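Local coordinates for mucus binding proteinn (Lactobacillus reuteri, PDB 4MT5), which is a cell-surface protein that probably helps the bacterium adhere to gastrointestinal mucus, the chain here being Mub repeat V, at residues A[152-158]-A[178-183]. Numbering follows the deposited sequence.
Sequences VEGYTPN and VVYVGD
CB of Pro157 sits over the face of the Tyr180 ring, the two side chains crossing at a slant. It lies 3.8 Å from the ring centroid, nearly on the ring normal, in a CH-pi contact. CD of the same proline reaches the ring atom CE1 of Tyr180 at 3.5 Å. The methyl CG2 of Val152 meets that CE1 obliquely, also at 3.5 Å, and CB of Tyr155 packs at the ring edge. Tyr180 CG stands anti to its own carbonyl carbon (chi1 -81°), which turns the ring under the proline. The Tyr180 hydroxyl is hydrogen-bonded to the carbonyl of Pro150, just ahead of the 152-158 segment. With an alanine in place of Tyr180, Pro157 and Val152 would probably lose their common partner and the carbonyl of Pro150 its hydroxyl.

Strands 155-157 and 178-182 pair antiparallel. They belong to the Muc B2-like part of the repeat, whose fold is a ubiquitin-like beta-grasp. Thr156 and Val181 form the hydrogen-bonded pair, with two bonds of 3.0 Å from Thr156 N to Val181 O and from Val181 N to Thr156 O. Asn158 extends the pairing: its N donates to Val179 O, and its OD1 takes Val179 N from above the amide plane at 3.1 Å. At the other end Asp183 N donates to Gly154 O at 2.8 Å. A water links Thr156 OG1 to Asp183 OD1.

A type II turn from Val152 to Tyr155 leads into the short strand. Strand 174-182 is paired along its other edge with the parallel strand 85-96, where Val96 is hydrogen-bonded to the backbones of Val178 and Tyr180.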
ATOM      1  N   VAL A 152      32.116 -29.470  17.279  1.00 63.58           N
ATOM      2  CA  VAL A 152      32.219 -30.849  16.825  1.00 63.24           C
ATOM      3  C   VAL A 152      33.596 -31.353  17.231  1.00 63.04           C
ATOM      4  O   VAL A 152      34.615 -30.857  16.746  1.00 65.65           O
ATOM      5  CB  VAL A 152      32.051 -30.966  15.297  1.00 63.41           C
ATOM      6  CG1 VAL A 152      31.839 -32.416  14.899  1.00 63.09           C
ATOM      7  CG2 VAL A 152      30.884 -30.123  14.830  1.00 63.74           C
ATOM      8  N   GLU A 153      33.630 -32.312  18.150  1.00 62.50           N
ATOM      9  CA  GLU A 153      34.902 -32.853  18.603  1.00 67.12           C
ATOM     10  C   GLU A 153      35.542 -33.587  17.445  1.00 62.09           C
ATOM     11  O   GLU A 153      34.884 -34.352  16.740  1.00 60.87           O
ATOM     12  CB  GLU A 153      34.712 -33.791  19.794  1.00 69.06           C
ATOM     13  CG  GLU A 153      33.594 -34.799  19.600  1.00 68.43           C
ATOM     14  CD  GLU A 153      33.501 -35.795  20.736  1.00 69.83           C
ATOM     15  OE1 GLU A 153      32.475 -36.512  20.803  1.00 67.94           O
ATOM     16  OE2 GLU A 153      34.452 -35.860  21.554  1.00 71.28           O
ATOM     17  N   GLY A 154      36.824 -33.333  17.236  1.00 62.88           N
ATOM     18  CA  GLY A 154      37.544 -33.949  16.140  1.00 61.16           C
ATOM     19  C   GLY A 154      37.773 -32.948  15.034  1.00 61.62           C
ATOM     20  O   GLY A 154      38.565 -33.190  14.121  1.00 61.76           O
ATOM     21  N   TYR A 155      37.076 -31.816  15.119  1.00 64.77           N
ATOM     22  CA  TYR A 155      37.224 -30.750  14.126  1.00 67.31           C
ATOM     23  C   TYR A 155      37.318 -29.365  14.771  1.00 63.94           C
ATOM     24  O   TYR A 155      36.941 -29.187  15.931  1.00 65.44           O
ATOM     25  CB  TYR A 155      36.056 -30.771  13.132  1.00 63.33           C
ATOM     26  CG  TYR A 155      35.879 -32.079  12.383  1.00 61.50           C
ATOM     27  CD1 TYR A 155      36.430 -32.260  11.117  1.00 58.80           C
ATOM     28  CD2 TYR A 155      35.147 -33.124  12.937  1.00 56.56           C
ATOM     29  CE1 TYR A 155      36.260 -33.446  10.429  1.00 54.18           C
ATOM     30  CE2 TYR A 155      34.977 -34.313  12.258  1.00 54.01           C
ATOM     31  CZ  TYR A 155      35.531 -34.468  11.005  1.00 52.31           C
ATOM     32  OH  TYR A 155      35.361 -35.658  10.332  1.00 54.01           O
ATOM     33  N   THR A 156      37.850 -28.401  14.022  1.00 59.53           N
ATOM     34  CA  THR A 156      37.762 -26.992  14.395  1.00 60.74           C
ATOM     35  C   THR A 156      37.398 -26.167  13.166  1.00 64.03           C
ATOM     36  O   THR A 156      38.111 -26.212  12.155  1.00 58.52           O
ATOM     37  CB  THR A 156      39.070 -26.424  14.992  1.00 57.98           C
ATOM     38  OG1 THR A 156      40.049 -26.263  13.955  1.00 62.35           O
ATOM     39  CG2 THR A 156      39.604 -27.311  16.120  1.00 57.09           C
ATOM     40  N   PRO A 157      36.283 -25.412  13.259  1.00 64.68           N
ATOM     41  CA  PRO A 157      35.724 -24.540  12.211  1.00 60.53           C
ATOM     42  C   PRO A 157      36.605 -23.333  11.882  1.00 61.07           C
ATOM     43  O   PRO A 157      37.298 -22.821  12.763  1.00 61.11           O
ATOM     44  CB  PRO A 157      34.401 -24.070  12.824  1.00 63.95           C
ATOM     45  CG  PRO A 157      34.589 -24.205  14.299  1.00 62.92           C
ATOM     46  CD  PRO A 157      35.450 -25.413  14.476  1.00 61.41           C
ATOM     47  N   ASN A 158      36.570 -22.885  10.628  1.00 63.32           N
ATOM     48  CA  ASN A 158      37.399 -21.760  10.180  1.00 63.83           C
ATOM     49  C   ASN A 158      36.850 -20.374  10.546  1.00 69.72           C
ATOM     50  O   ASN A 158      37.510 -19.356  10.308  1.00 70.00           O
ATOM     51  CB  ASN A 158      37.699 -21.846   8.671  1.00 65.61           C
ATOM     52  CG  ASN A 158      36.440 -22.026   7.816  1.00 68.82           C
ATOM     53  OD1 ASN A 158      35.307 -21.908   8.300  1.00 62.79           O
ATOM     54  ND2 ASN A 158      36.643 -22.308   6.528  1.00 66.35           N
ATOM     55  N   VAL A 178      30.303 -22.459   6.791  1.00 54.29           N
ATOM     56  CA  VAL A 178      31.365 -22.748   7.759  1.00 58.59           C
ATOM     57  C   VAL A 178      32.039 -24.095   7.462  1.00 59.02           C
ATOM     58  O   VAL A 178      31.364 -25.125   7.363  1.00 54.65           O
ATOM     59  CB  VAL A 178      30.827 -22.793   9.200  1.00 58.36           C
ATOM     60  CG1 VAL A 178      31.970 -22.701  10.196  1.00 61.93           C
ATOM     61  CG2 VAL A 178      29.864 -21.678   9.430  1.00 61.58           C
ATOM     62  N   VAL A 179      33.368 -24.087   7.330  1.00 63.66           N
ATOM     63  CA  VAL A 179      34.121 -25.309   7.024  1.00 62.35           C
ATOM     64  C   VAL A 179      34.908 -25.809   8.231  1.00 60.18           C
ATOM     65  O   VAL A 179      35.705 -25.079   8.820  1.00 56.96           O
ATOM     66  CB  VAL A 179      35.094 -25.129   5.838  1.00 56.13           C
ATOM     67  CG1 VAL A 179      35.742 -26.450   5.499  1.00 59.81           C
ATOM     68  CG2 VAL A 179      34.370 -24.589   4.626  1.00 54.74           C
ATOM     69  N   TYR A 180      34.670 -27.066   8.586  1.00 59.78           N
ATOM     70  CA  TYR A 180      35.344 -27.697   9.709  1.00 60.77           C
ATOM     71  C   TYR A 180      36.581 -28.469   9.250  1.00 65.53           C
ATOM     72  O   TYR A 180      36.492 -29.336   8.374  1.00 67.01           O
ATOM     73  CB  TYR A 180      34.380 -28.642  10.428  1.00 58.79           C
ATOM     74  CG  TYR A 180      33.435 -27.953  11.392  1.00 64.52           C
ATOM     75  CD1 TYR A 180      33.626 -28.046  12.772  1.00 64.13           C
ATOM     76  CD2 TYR A 180      32.349 -27.213  10.925  1.00 62.81           C
ATOM     77  CE1 TYR A 180      32.765 -27.422  13.660  1.00 66.01           C
ATOM     78  CE2 TYR A 180      31.479 -26.578  11.810  1.00 62.42           C
ATOM     79  CZ  TYR A 180      31.693 -26.688  13.174  1.00 65.04           C
ATOM     80  OH  TYR A 180      30.839 -26.066  14.055  1.00 60.74           O
ATOM     81  N   VAL A 181      37.733 -28.150   9.839  1.00 68.10           N
ATOM     82  CA  VAL A 181      38.984 -28.841   9.519  1.00 63.69           C
ATOM     83  C   VAL A 181      39.249 -29.964  10.519  1.00 59.28           C
ATOM     84  O   VAL A 181      39.153 -29.764  11.727  1.00 59.12           O
ATOM     85  CB  VAL A 181      40.185 -27.865   9.490  1.00 60.68           C
ATOM     86  CG1 VAL A 181      41.490 -28.628   9.418  1.00 58.99           C
ATOM     87  CG2 VAL A 181      40.056 -26.887   8.318  1.00 55.46           C
ATOM     88  N   GLY A 182      39.565 -31.149  10.010  1.00 64.01           N
ATOM     89  CA  GLY A 182      39.883 -32.280  10.866  1.00 66.25           C
ATOM     90  C   GLY A 182      41.132 -32.076  11.712  1.00 64.82           C
ATOM     91  O   GLY A 182      42.129 -31.518  11.248  1.00 66.42           O
ATOM     92  N   ASP A 183      41.080 -32.536  12.959  1.00 63.43           N
ATOM     93  CA  ASP A 183      42.207 -32.381  13.878  1.00 70.21           C
ATOM     94  C   ASP A 183      43.412 -33.256  13.493  1.00 67.29           C
ATOM     95  O   ASP A 183      43.331 -34.488  13.521  1.00 63.73           O
ATOM     96  CB  ASP A 183      41.767 -32.622  15.335  1.00 69.05           C
ATOM     97  CG  ASP A 183      40.930 -31.462  15.899  1.00 70.01           C
ATOM     98  OD1 ASP A 183      41.030 -30.330  15.361  1.00 67.24           O
ATOM     99  OD2 ASP A 183      40.178 -31.679  16.884  1.00 67.78           O
TER
HETATM  100  O   HOH W   1      42.080 -28.714  13.826  1.00 57.57           O